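Long-range contacts in WZI (Escherichia coli, PDB 2YNK), which is an outer membrane beta-barrel lectin that binds carbohydrate and takes part in the assembly of the group 1 capsule: residues P80-G85 with S385-Y390; Q201-N206 with Y353-P358; N324-A329 with A371-L376; G364-L369 with E396-N401. All blocks are in the same frame, centred on the assembly; numbering follows the deposited sequence.

Interaction 1 of 4, residues P80-G85 with S385-Y390; sequences PGTPQG and STRLVY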
loop_
_atom_site.group_PDB
_atom_site.type_symbol
_atom_site.label_atom_id
_atom_site.label_comp_id
_atom_site.label_asym_id
_atom_site.label_seq_id
_atom_site.Cartn_x
_atom_site.Cartn_y
_atom_site.Cartn_z
ATOM N N PRO A 80 -7.736 -12.097 10.526
ATOM C CA PRO A 80 -6.823 -11.672 11.584
ATOM C C PRO A 80 -7.469 -10.654 12.526
ATOM O O PRO A 80 -8.348 -9.900 12.124
ATOM C CB PRO A 80 -5.665 -11.033 10.816
ATOM C CG PRO A 80 -5.674 -11.697 9.492
ATOM C CD PRO A 80 -7.110 -12.024 9.194
ATOM N N GLY A 81 -7.032 -10.651 13.776
ATOM C CA GLY A 81 -7.576 -9.757 14.780
ATOM C C GLY A 81 -6.970 -8.380 14.660
ATOM O O GLY A 81 -7.667 -7.386 14.828
ATOM N N THR A 82 -5.671 -8.317 14.375
ATOM C CA THR A 82 -4.995 -7.048 14.158
ATOM C C THR A 82 -5.133 -6.653 12.690
ATOM O O THR A 82 -5.336 -7.516 11.828
ATOM C CB THR A 82 -3.499 -7.138 14.525
ATOM O OG1 THR A 82 -2.802 -7.951 13.567
ATOM C CG2 THR A 82 -3.328 -7.719 15.923
ATOM N N PRO A 83 -5.028 -5.348 12.393
ATOM C CA PRO A 83 -4.989 -4.890 11.005
ATOM C C PRO A 83 -3.691 -5.320 10.316
ATOM O O PRO A 83 -2.709 -5.591 11.001
ATOM C CB PRO A 83 -5.037 -3.370 11.145
ATOM C CG PRO A 83 -4.440 -3.100 12.484
ATOM C CD PRO A 83 -4.928 -4.224 13.338
ATOM N N GLN A 84 -3.701 -5.379 8.987
ATOM C CA GLN A 84 -2.574 -5.913 8.215
ATOM C C GLN A 84 -1.916 -4.849 7.363
ATOM O O GLN A 84 -2.524 -3.853 6.992
ATOM C CB GLN A 84 -3.028 -7.048 7.297
ATOM C CG GLN A 84 -3.708 -8.191 8.008
ATOM C CD GLN A 84 -2.807 -8.854 9.009
ATOM O OE1 GLN A 84 -1.927 -9.634 8.641
ATOM N NE2 GLN A 84 -3.019 -8.552 10.291
ATOM N N GLY A 85 -0.663 -5.095 7.014
ATOM C CA GLY A 85 0.137 -4.094 6.339
ATOM C C GLY A 85 0.008 -4.041 4.835
ATOM O O GLY A 85 -0.857 -4.656 4.216
ATOM N N SER A 385 9.147 -14.413 9.284
ATOM C CA SER A 385 8.783 -13.119 9.834
ATOM C C SER A 385 8.167 -13.237 11.216
ATOM O O SER A 385 7.627 -14.276 11.588
ATOM C CB SER A 385 7.852 -12.376 8.876
ATOM O OG SER A 385 7.203 -13.281 8.005
ATOM N N THR A 386 8.289 -12.162 11.983
ATOM C CA THR A 386 7.622 -12.048 13.269
ATOM C C THR A 386 7.109 -10.630 13.440
ATOM O O THR A 386 7.791 -9.666 13.081
ATOM C CB THR A 386 8.559 -12.423 14.416
ATOM O OG1 THR A 386 8.926 -13.796 14.264
ATOM C CG2 THR A 386 7.877 -12.235 15.765
ATOM N N ARG A 387 5.899 -10.511 13.978
ATOM C CA ARG A 387 5.249 -9.222 14.073
ATOM C C ARG A 387 4.493 -9.071 15.370
ATOM O O ARG A 387 3.629 -9.878 15.670
ATOM C CB ARG A 387 4.297 -9.063 12.904
ATOM C CG ARG A 387 3.558 -7.749 12.917
ATOM C CD ARG A 387 3.017 -7.396 11.548
ATOM N NE ARG A 387 2.011 -6.337 11.673
ATOM C CZ ARG A 387 0.709 -6.534 11.883
ATOM N NH1 ARG A 387 0.198 -7.755 11.986
ATOM N NH2 ARG A 387 -0.091 -5.487 11.981
ATOM N N LEU A 388 4.837 -8.046 16.142
ATOM C CA LEU A 388 4.094 -7.691 17.350
ATOM C C LEU A 388 3.328 -6.401 17.094
ATOM O O LEU A 388 3.785 -5.537 16.340
ATOM C CB LEU A 388 5.035 -7.501 18.540
ATOM C CG LEU A 388 5.777 -8.739 19.044
ATOM C CD1 LEU A 388 6.902 -8.344 19.993
ATOM C CD2 LEU A 388 4.822 -9.708 19.725
ATOM N N VAL A 389 2.170 -6.268 17.729
ATOM C CA VAL A 389 1.344 -5.087 17.549
ATOM C C VAL A 389 0.452 -4.815 18.764
ATOM O O VAL A 389 -0.099 -5.730 19.360
ATOM C CB VAL A 389 0.502 -5.210 16.259
ATOM C CG1 VAL A 389 0.037 -6.637 16.060
ATOM C CG2 VAL A 389 -0.686 -4.267 16.284
ATOM N N TYR A 390 0.358 -3.540 19.128
ATOM C CA TYR A 390 -0.565 -3.041 20.137
ATOM C C TYR A 390 -1.442 -2.011 19.445
ATOM O O TYR A 390 -0.919 -1.129 18.763
ATOM C CB TYR A 390 0.190 -2.383 21.298
ATOM C CG TYR A 390 -0.692 -1.592 22.251
ATOM C CD1 TYR A 390 -1.129 -0.301 21.926
ATOM C CD2 TYR A 390 -1.097 -2.130 23.465
ATOM C CE1 TYR A 390 -1.941 0.420 22.784
ATOM C CE2 TYR A 390 -1.908 -1.414 24.332
ATOM C CZ TYR A 390 -2.324 -0.140 23.986
ATOM O OH TYR A 390 -3.128 0.578 24.844
#
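The guanidinium of Arg387 meets loop 80-85 at its edge and CG1 of Val389, from its own strand, over one face. At the edge lie Thr82 OG1 and Pro83 O, the latter tilted 29° from the guanidinium plane; Val389 CG1 is offset toward the rim, 4.0 Å above the plane. The stronger bond runs from Arg387 NH2 to Pro83 O at 2.8 Å. Arg387 NH1 makes only a weak bond to Thr82 OG1, at 3.4 Å. The amide of Gln84 is set almost perpendicular to the guanidinium, planes 88° apart, and its NE2 bonds back to Thr82 O at 3.0 Å, closing the loop on itself. Beside this polar cluster, Thr82 CG2 and Val389 CG1 meet tip to tip at 3.5 Å. Arg387 reaches across because its chain is extended from CG to NE, with CG opposite the backbone N (chi1 180°). Its NE forms a salt bridge with Glu157, and Gln84 OE1 accepts a bond from Gln414, so both groups are also held from outside the pair. The arrangement is that of a beta-barrel whose interior is occupied by an inward-folded loop, gripped by polar side chains of the wall.

Interaction 2 of 4, residues Q201-N206 with Y353-P358; sequences QMNQYN and YQQGYP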
loop_
_atom_site.group_PDB
_atom_site.type_symbol
_atom_site.label_atom_id
_atom_site.label_comp_id
_atom_site.label_asym_id
_atom_site.label_seq_id
_atom_site.Cartn_x
_atom_site.Cartn_y
_atom_site.Cartn_z
ATOM N N GLN A 201 -14.524 5.751 -8.766
ATOM C CA GLN A 201 -15.923 5.698 -8.339
ATOM C C GLN A 201 -16.081 4.715 -7.190
ATOM O O GLN A 201 -15.731 3.538 -7.306
ATOM C CB GLN A 201 -16.813 5.267 -9.497
ATOM C CG GLN A 201 -18.297 5.421 -9.194
ATOM C CD GLN A 201 -19.173 5.130 -10.393
ATOM O OE1 GLN A 201 -19.679 6.045 -11.033
ATOM N NE2 GLN A 201 -19.344 3.852 -10.715
HETATM N N MSE A 202 -16.615 5.195 -6.074
HETATM C CA MSE A 202 -16.827 4.340 -4.905
HETATM C C MSE A 202 -17.929 3.359 -5.209
HETATM O O MSE A 202 -18.831 3.655 -5.993
HETATM C CB MSE A 202 -17.185 5.198 -3.701
HETATM C CG MSE A 202 -16.013 6.074 -3.284
HETATM SE SE MSE A 202 -16.476 6.904 -1.569
HETATM C CE MSE A 202 -15.880 5.380 -0.468
ATOM N N ASN A 203 -17.851 2.183 -4.590
ATOM C CA ASN A 203 -18.759 1.069 -4.865
ATOM C C ASN A 203 -19.668 0.802 -3.675
ATOM O O ASN A 203 -19.211 0.835 -2.521
ATOM C CB ASN A 203 -17.947 -0.185 -5.186
ATOM C CG ASN A 203 -18.799 -1.333 -5.686
ATOM O OD1 ASN A 203 -19.852 -1.133 -6.283
ATOM N ND2 ASN A 203 -18.329 -2.548 -5.458
ATOM N N GLN A 204 -20.949 0.549 -3.965
ATOM C CA GLN A 204 -21.990 0.324 -2.943
ATOM C C GLN A 204 -21.930 1.377 -1.838
ATOM O O GLN A 204 -22.144 1.077 -0.668
ATOM C CB GLN A 204 -21.861 -1.073 -2.324
ATOM C CG GLN A 204 -22.219 -2.233 -3.243
ATOM C CD GLN A 204 -22.211 -3.563 -2.503
ATOM O OE1 GLN A 204 -21.624 -3.688 -1.414
ATOM N NE2 GLN A 204 -22.875 -4.570 -3.083
ATOM N N TYR A 205 -21.621 2.613 -2.203
ATOM C CA TYR A 205 -21.414 3.637 -1.201
ATOM C C TYR A 205 -22.779 4.267 -0.887
ATOM O O TYR A 205 -23.104 5.351 -1.377
ATOM C CB TYR A 205 -20.357 4.646 -1.674
ATOM C CG TYR A 205 -19.991 5.645 -0.625
ATOM C CD1 TYR A 205 -19.150 5.306 0.430
ATOM C CD2 TYR A 205 -20.509 6.920 -0.663
ATOM C CE1 TYR A 205 -18.816 6.228 1.411
ATOM C CE2 TYR A 205 -20.194 7.852 0.309
ATOM C CZ TYR A 205 -19.342 7.508 1.342
ATOM O OH TYR A 205 -19.050 8.459 2.300
ATOM N N ASN A 206 -23.560 3.551 -0.072
ATOM C CA ASN A 206 -24.980 3.882 0.235
ATOM C C ASN A 206 -25.334 5.359 0.388
ATOM O O ASN A 206 -26.044 5.899 -0.436
ATOM C CB ASN A 206 -25.443 3.155 1.498
ATOM C CG ASN A 206 -26.907 3.436 1.829
ATOM O OD1 ASN A 206 -27.809 2.893 1.188
ATOM N ND2 ASN A 206 -27.152 4.281 2.841
ATOM N N TYR A 353 -14.669 5.494 3.882
ATOM C CA TYR A 353 -14.692 4.029 3.853
ATOM C C TYR A 353 -15.490 3.535 2.652
ATOM O O TYR A 353 -16.552 4.081 2.353
ATOM C CB TYR A 353 -15.394 3.456 5.085
ATOM C CG TYR A 353 -14.781 3.797 6.412
ATOM C CD1 TYR A 353 -14.981 5.041 6.985
ATOM C CD2 TYR A 353 -14.050 2.864 7.120
ATOM C CE1 TYR A 353 -14.446 5.364 8.221
ATOM C CE2 TYR A 353 -13.505 3.170 8.359
ATOM C CZ TYR A 353 -13.711 4.426 8.906
ATOM O OH TYR A 353 -13.173 4.762 10.125
ATOM N N GLN A 354 -14.993 2.490 1.985
ATOM C CA GLN A 354 -15.780 1.782 0.993
ATOM C C GLN A 354 -16.144 0.438 1.564
ATOM O O GLN A 354 -15.260 -0.285 2.028
ATOM C CB GLN A 354 -14.998 1.569 -0.284
ATOM C CG GLN A 354 -15.835 0.930 -1.373
ATOM C CD GLN A 354 -15.077 0.726 -2.645
ATOM O OE1 GLN A 354 -15.315 1.413 -3.631
ATOM N NE2 GLN A 354 -14.155 -0.218 -2.633
ATOM N N GLN A 355 -17.440 0.114 1.527
ATOM C CA GLN A 355 -17.966 -1.142 2.056
ATOM C C GLN A 355 -17.481 -1.403 3.466
ATOM O O GLN A 355 -17.180 -2.535 3.845
ATOM C CB GLN A 355 -17.636 -2.295 1.119
ATOM C CG GLN A 355 -18.232 -2.066 -0.261
ATOM C CD GLN A 355 -17.740 -3.028 -1.309
ATOM O OE1 GLN A 355 -16.535 -3.144 -1.547
ATOM N NE2 GLN A 355 -18.673 -3.696 -1.979
ATOM N N GLY A 356 -17.415 -0.329 4.244
ATOM C CA GLY A 356 -17.055 -0.407 5.651
ATOM C C GLY A 356 -15.564 -0.395 5.880
ATOM O O GLY A 356 -15.096 -0.155 6.999
ATOM N N TYR A 357 -14.807 -0.661 4.819
ATOM C CA TYR A 357 -13.375 -0.792 4.946
ATOM C C TYR A 357 -12.706 0.520 4.558
ATOM O O TYR A 357 -13.079 1.155 3.561
ATOM C CB TYR A 357 -12.885 -2.014 4.189
ATOM C CG TYR A 357 -13.028 -3.269 5.042
ATOM C CD1 TYR A 357 -14.286 -3.731 5.427
ATOM C CD2 TYR A 357 -11.908 -3.955 5.518
ATOM C CE1 TYR A 357 -14.428 -4.845 6.235
ATOM C CE2 TYR A 357 -12.043 -5.075 6.321
ATOM C CZ TYR A 357 -13.311 -5.517 6.678
ATOM O OH TYR A 357 -13.461 -6.635 7.475
ATOM N N PRO A 358 -11.773 0.975 5.406
ATOM C CA PRO A 358 -11.147 2.276 5.252
ATOM C C PRO A 358 -10.315 2.404 3.970
ATOM O O PRO A 358 -9.614 1.476 3.607
ATOM C CB PRO A 358 -10.237 2.366 6.481
ATOM C CG PRO A 358 -9.932 0.956 6.820
ATOM C CD PRO A 358 -11.207 0.233 6.549
#
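Gln204 and Gln355 meet with their amide planes nearly perpendicular, 85° apart. Gln355 NE2 donates to Gln204 OE1 at 3.0 Å; the acceptor lies in the amide plane of Gln355, but the donor stands above the carbonyl plane of Gln204, 66° out of it, so the bond does not follow a lone pair. Gln354 works differently: its chain is fully extended from a CG placed opposite the backbone N (chi1 -175°), which carries OE1 to the backbone of the facing loop, where it accepts from Asn203 N at 2.8 Å. Asn203 CB lies 3.4 Å from the same Gln354 OE1. Tyr205 is turned edge-on to the hairpin, with Tyr353 O in its ring plane, 3.3 Å from Tyr205 CE1. Over one face of that ring sits the selenium of Met202, a selenomethionine, 3.7 Å above the plane at its centre, a Met-aromatic contact within the loop; Met202 CE continues to Gln354 CB at 3.9 Å. Tyr205 OH bonds to Gly351 O. The loop joins barrel strands 193-201 and 212-221, and the type I' hairpin 353-358 belongs to the long connection from strand 322-331 to strand 368-377, while Gln235 of strand 226-236 touches both Met202 and Tyr205.

Interaction 3 of 4, residues N324-A329 with A371-L376; sequences NWYLEA and AGKVEL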
loop_
_atom_site.group_PDB
_atom_site.type_symbol
_atom_site.label_atom_id
_atom_site.label_comp_id
_atom_site.label_asym_id
_atom_site.label_seq_id
_atom_site.Cartn_x
_atom_site.Cartn_y
_atom_site.Cartn_z
ATOM N N ASN A 324 15.180 -7.634 7.396
ATOM C CA ASN A 324 14.344 -6.425 7.301
ATOM C C ASN A 324 13.618 -6.205 8.608
ATOM O O ASN A 324 13.048 -7.146 9.152
ATOM C CB ASN A 324 13.266 -6.603 6.240
ATOM C CG ASN A 324 13.761 -6.374 4.843
ATOM O OD1 ASN A 324 14.004 -5.243 4.444
ATOM N ND2 ASN A 324 13.859 -7.446 4.067
ATOM N N TRP A 325 13.603 -4.977 9.106
ATOM C CA TRP A 325 12.801 -4.673 10.281
ATOM C C TRP A 325 12.285 -3.272 10.266
ATOM O O TRP A 325 12.910 -2.378 9.695
ATOM C CB TRP A 325 13.588 -4.930 11.560
ATOM C CG TRP A 325 14.717 -3.955 11.780
ATOM C CD1 TRP A 325 16.052 -4.100 11.413
ATOM C CD2 TRP A 325 14.644 -2.640 12.428
ATOM N NE1 TRP A 325 16.781 -3.001 11.778
ATOM C CE2 TRP A 325 16.003 -2.089 12.386
ATOM C CE3 TRP A 325 13.633 -1.894 13.010
ATOM C CZ2 TRP A 325 16.307 -0.845 12.911
ATOM C CZ3 TRP A 325 13.953 -0.639 13.538
ATOM C CH2 TRP A 325 15.258 -0.130 13.490
ATOM N N TYR A 326 11.126 -3.071 10.885
ATOM C CA TYR A 326 10.601 -1.728 11.070
ATOM C C TYR A 326 9.891 -1.599 12.412
ATOM O O TYR A 326 9.421 -2.585 12.979
ATOM C CB TYR A 326 9.690 -1.317 9.899
ATOM C CG TYR A 326 8.384 -2.074 9.804
ATOM C CD1 TYR A 326 7.394 -1.917 10.771
ATOM C CD2 TYR A 326 8.118 -2.921 8.739
ATOM C CE1 TYR A 326 6.197 -2.598 10.695
ATOM C CE2 TYR A 326 6.919 -3.605 8.655
ATOM C CZ TYR A 326 5.962 -3.440 9.642
ATOM O OH TYR A 326 4.760 -4.118 9.586
ATOM N N LEU A 327 9.845 -0.378 12.923
ATOM C CA LEU A 327 9.062 -0.059 14.107
ATOM C C LEU A 327 8.254 1.175 13.743
ATOM O O LEU A 327 8.824 2.182 13.316
ATOM C CB LEU A 327 9.962 0.196 15.313
ATOM C CG LEU A 327 9.255 0.311 16.670
ATOM C CD1 LEU A 327 8.331 -0.876 16.908
ATOM C CD2 LEU A 327 10.250 0.436 17.820
ATOM N N GLU A 328 6.932 1.091 13.886
ATOM C CA GLU A 328 6.042 2.087 13.308
ATOM C C GLU A 328 4.879 2.442 14.252
ATOM O O GLU A 328 4.245 1.551 14.823
ATOM C CB GLU A 328 5.518 1.550 11.968
ATOM C CG GLU A 328 4.835 2.591 11.091
ATOM C CD GLU A 328 4.558 2.101 9.680
ATOM O OE1 GLU A 328 5.426 1.420 9.094
ATOM O OE2 GLU A 328 3.470 2.407 9.140
ATOM N N ALA A 329 4.608 3.741 14.410
ATOM C CA ALA A 329 3.523 4.225 15.281
ATOM C C ALA A 329 2.501 5.039 14.489
ATOM O O ALA A 329 2.887 5.875 13.678
ATOM C CB ALA A 329 4.084 5.056 16.425
ATOM N N ALA A 371 3.644 -0.957 16.054
ATOM C CA ALA A 371 3.904 -2.285 15.500
ATOM C C ALA A 371 5.356 -2.436 15.103
ATOM O O ALA A 371 5.964 -1.513 14.553
ATOM C CB ALA A 371 3.012 -2.547 14.307
ATOM N N GLY A 372 5.908 -3.600 15.406
ATOM C CA GLY A 372 7.262 -3.932 15.010
ATOM C C GLY A 372 7.189 -5.179 14.167
ATOM O O GLY A 372 6.319 -6.028 14.391
ATOM N N LYS A 373 8.083 -5.276 13.188
ATOM C CA LYS A 373 8.219 -6.495 12.392
ATOM C C LYS A 373 9.680 -6.753 12.017
ATOM O O LYS A 373 10.387 -5.845 11.602
ATOM C CB LYS A 373 7.375 -6.400 11.122
ATOM C CG LYS A 373 7.233 -7.706 10.348
ATOM C CD LYS A 373 6.437 -7.486 9.065
ATOM C CE LYS A 373 6.198 -8.775 8.292
ATOM N NZ LYS A 373 4.949 -8.735 7.474
ATOM N N VAL A 374 10.118 -7.994 12.186
ATOM C CA VAL A 374 11.412 -8.444 11.713
ATOM C C VAL A 374 11.180 -9.539 10.683
ATOM O O VAL A 374 10.229 -10.313 10.825
ATOM C CB VAL A 374 12.235 -9.055 12.857
ATOM C CG1 VAL A 374 13.628 -9.422 12.364
ATOM C CG2 VAL A 374 12.296 -8.102 14.038
ATOM N N GLU A 375 12.030 -9.611 9.657
ATOM C CA GLU A 375 12.073 -10.803 8.804
ATOM C C GLU A 375 13.451 -11.152 8.197
ATOM O O GLU A 375 14.227 -10.286 7.764
ATOM C CB GLU A 375 11.018 -10.751 7.699
ATOM C CG GLU A 375 11.117 -9.541 6.798
ATOM C CD GLU A 375 10.725 -9.810 5.349
ATOM O OE1 GLU A 375 10.269 -10.936 5.040
ATOM O OE2 GLU A 375 10.886 -8.878 4.516
ATOM N N LEU A 376 13.719 -12.452 8.197
ATOM C CA LEU A 376 14.898 -13.027 7.622
ATOM C C LEU A 376 14.516 -13.560 6.259
ATOM O O LEU A 376 13.474 -14.202 6.113
ATOM C CB LEU A 376 15.415 -14.179 8.488
ATOM C CG LEU A 376 16.714 -14.826 7.991
ATOM C CD1 LEU A 376 17.901 -13.944 8.332
ATOM C CD2 LEU A 376 16.883 -16.213 8.578
#
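Asn324 O takes the shortest polar bond across this pair, from Glu375 N at 2.7 Å, and Val374 CA approaches the same oxygen to 3.3 Å as a CA-H...O contact. These are neighbouring antiparallel strands of the closed barrel wall: the axes of the two segments approach to 4.6 Å, at an angle of 178°. Six backbone bonds join them, two in each of the hydrogen-bonded pairs Asn324-Glu375, Tyr326-Lys373 and Glu328-Ala371. Between those pairs, Trp325 opposes Val374 and Leu327 opposes Gly372 on the other face, where Val374 and Leu327 lie on the surface, as expected of the outside of a membrane barrel.

The face of Asn324, Tyr326, Glu328, Lys373 and Glu375 is strongly polar, with Ala371 the one apolar side chain of the six. Asn324 and Glu375 lie side by side and point the same way, their amide and carboxylate planes 31° apart, with Asn324 CB 3.7 Å from Glu375 CG. Asn324 OD1 bonds to His315, while Glu328 OE1 is gripped by both Tyr290 OH and Tyr156 N. Tyr326 OH bonds to Glu157, and its ring meets that of Tyr156 almost parallel. Across the strands, Lys373 crosses the Tyr326 ring obliquely, with CB over one face toward the rim, in a CH-pi contact: Lys373 CB is 3.9 Å from the ring centroid, 24° off the normal, and Lys373 CD lies 3.8 Å from Tyr326 OH.

Interaction 4 of 4, residues G364-L369 with E396-N401; sequences GGDGQL and ENQSIN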
loop_
_atom_site.group_PDB
_atom_site.type_symbol
_atom_site.label_atom_id
_atom_site.label_comp_id
_atom_site.label_asym_id
_atom_site.label_seq_id
_atom_site.Cartn_x
_atom_site.Cartn_y
_atom_site.Cartn_z
ATOM N N GLY A 364 -8.907 2.267 10.694
ATOM C CA GLY A 364 -10.020 3.199 10.715
ATOM C C GLY A 364 -9.604 4.399 11.528
ATOM O O GLY A 364 -8.426 4.571 11.838
ATOM N N GLY A 365 -10.575 5.232 11.869
ATOM C CA GLY A 365 -10.314 6.463 12.602
ATOM C C GLY A 365 -10.298 6.267 14.105
ATOM O O GLY A 365 -10.818 5.277 14.618
ATOM N N ASP A 366 -9.694 7.242 14.786
ATOM C CA ASP A 366 -9.552 7.285 16.247
ATOM C C ASP A 366 -8.646 6.198 16.828
ATOM O O ASP A 366 -8.693 5.929 18.028
ATOM C CB ASP A 366 -10.924 7.234 16.925
ATOM C CG ASP A 366 -11.900 8.231 16.349
ATOM O OD1 ASP A 366 -11.459 9.326 15.934
ATOM O OD2 ASP A 366 -13.112 7.907 16.322
ATOM N N GLY A 367 -7.803 5.600 15.988
ATOM C CA GLY A 367 -6.971 4.480 16.401
ATOM C C GLY A 367 -5.553 4.870 16.772
ATOM O O GLY A 367 -4.989 5.802 16.211
ATOM N N GLN A 368 -4.981 4.141 17.722
ATOM C CA GLN A 368 -3.569 4.271 18.084
ATOM C C GLN A 368 -2.887 2.920 17.861
ATOM O O GLN A 368 -3.434 1.879 18.234
ATOM C CB GLN A 368 -3.436 4.683 19.542
ATOM C CG GLN A 368 -4.278 5.884 19.907
ATOM C CD GLN A 368 -4.164 6.232 21.367
ATOM O OE1 GLN A 368 -3.072 6.477 21.870
ATOM N NE2 GLN A 368 -5.293 6.263 22.056
ATOM N N LEU A 369 -1.696 2.939 17.262
ATOM C CA LEU A 369 -1.018 1.705 16.864
ATOM C C LEU A 369 0.506 1.818 16.917
ATOM O O LEU A 369 1.085 2.776 16.415
ATOM C CB LEU A 369 -1.466 1.308 15.459
ATOM C CG LEU A 369 -0.867 0.066 14.795
ATOM C CD1 LEU A 369 -1.969 -0.706 14.093
ATOM C CD2 LEU A 369 0.232 0.428 13.803
ATOM N N GLU A 396 -15.098 5.039 19.823
ATOM C CA GLU A 396 -16.481 5.530 19.765
ATOM C C GLU A 396 -17.472 4.535 19.151
ATOM O O GLU A 396 -18.604 4.909 18.848
ATOM C CB GLU A 396 -16.535 6.849 18.973
ATOM C CG GLU A 396 -15.724 7.985 19.582
ATOM C CD GLU A 396 -16.150 8.307 21.005
ATOM O OE1 GLU A 396 -17.371 8.284 21.289
ATOM O OE2 GLU A 396 -15.260 8.565 21.846
ATOM N N ASN A 397 -17.056 3.283 18.979
ATOM C CA ASN A 397 -17.899 2.232 18.386
ATOM C C ASN A 397 -18.692 2.691 17.164
ATOM O O ASN A 397 -19.884 2.430 17.052
ATOM C CB ASN A 397 -18.829 1.623 19.435
ATOM C CG ASN A 397 -18.075 0.875 20.513
ATOM O OD1 ASN A 397 -17.959 -0.344 20.474
ATOM N ND2 ASN A 397 -17.548 1.604 21.477
ATOM N N GLN A 398 -17.997 3.360 16.251
ATOM C CA GLN A 398 -18.589 3.904 15.034
ATOM C C GLN A 398 -18.998 2.787 14.084
ATOM O O GLN A 398 -18.171 1.957 13.698
ATOM C CB GLN A 398 -17.591 4.822 14.302
ATOM C CG GLN A 398 -16.972 5.926 15.151
ATOM C CD GLN A 398 -15.911 6.732 14.427
ATOM O OE1 GLN A 398 -15.086 6.194 13.671
ATOM N NE2 GLN A 398 -15.911 8.033 14.667
ATOM N N SER A 399 -20.272 2.783 13.695
ATOM C CA SER A 399 -20.780 1.849 12.691
ATOM C C SER A 399 -20.091 1.976 11.309
ATOM O O SER A 399 -19.997 0.997 10.573
ATOM C CB SER A 399 -22.269 2.059 12.518
ATOM O OG SER A 399 -22.524 3.387 12.074
ATOM N N ILE A 400 -19.607 3.159 10.947
ATOM C CA ILE A 400 -19.094 3.349 9.592
ATOM C C ILE A 400 -17.838 2.490 9.278
ATOM O O ILE A 400 -17.485 2.292 8.112
ATOM C CB ILE A 400 -18.848 4.843 9.273
ATOM C CG1 ILE A 400 -17.637 5.413 10.049
ATOM C CG2 ILE A 400 -20.113 5.641 9.557
ATOM C CD1 ILE A 400 -17.223 6.806 9.604
ATOM N N ASN A 401 -17.207 1.969 10.332
ATOM C CA ASN A 401 -16.036 1.121 10.231
ATOM C C ASN A 401 -16.356 -0.341 10.538
ATOM O O ASN A 401 -16.322 -0.757 11.691
ATOM C CB ASN A 401 -14.967 1.639 11.201
ATOM C CG ASN A 401 -13.688 0.808 11.183
ATOM O OD1 ASN A 401 -13.563 -0.160 10.426
ATOM N ND2 ASN A 401 -12.730 1.189 12.026
#
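Gln398 points its side chain at Asp366, and its amide end comes closest, through NE2. From CB, which is directed toward 364-369, the chain runs extended beyond CG, and this straight course carries the amide across. Gln398 CG is still 4.5 Å from Asp366 OD2. At the amide carbon the approach is closer, with Gln398 CD 3.6 Å from Asp366 OD2. The tip then divides: Gln398 OE1 lies 3.7 Å from Asp366 OD2, and Gln398 NE2 comes to 3.3 Å from the same oxygen, but the angle is too poor for a hydrogen bond. The two side chains cross at about a right angle, carboxylate and amide planes 56° apart. What NE2 does bond is Asn340 OD1, while Asp366 OD1 takes a weak bond from Asn340 N, so one outside residue ties both side chains together.

In the barrel, 396-401 belongs to the loop between strands 383-393 and 408-422, and it lies against the glycine-rich lead-in to strand 368-377. Gln398 and Asn401 are the first and last residues of a type I beta turn, and both direct their side chains toward that lead-in. Asn401 sets ND2 3.6 Å from Gly364 CA. The amide is fixed at both ends: ND2 bonds to Met363 O and OD1 accepts from Phe404 N. On the exposed side, Glu396 CG is 4.2 Å from Asp366 OD2, while the carboxylate oxygens Glu396 OE2 and Asp366 OD2 stay 6.0 Å apart.

Interactions 1 and 3, centres 10 Å apart, occupy adjoining parts of one sheet: strand 383-393 bonds to strand 368-377 through Thr386 N to Val374 O at 2.9 Å and Leu388 O to Gly372 N at 3.0 Å. Strand 368-377 also begins in interaction 4, whose Leu369 CD1 packs on Pro83 CG of interaction 1 at 3.8 Å. Interaction 2 joins this group through Tyr353, whose OH lies 3.2 Å from Gly365 N in interaction 4, a probable hydrogen bond; it does not touch interaction 3, their centres being 30 Å apart. Bound dodecane touches Ser385 and Thr386 of interaction 1 and Leu376 of interaction 3.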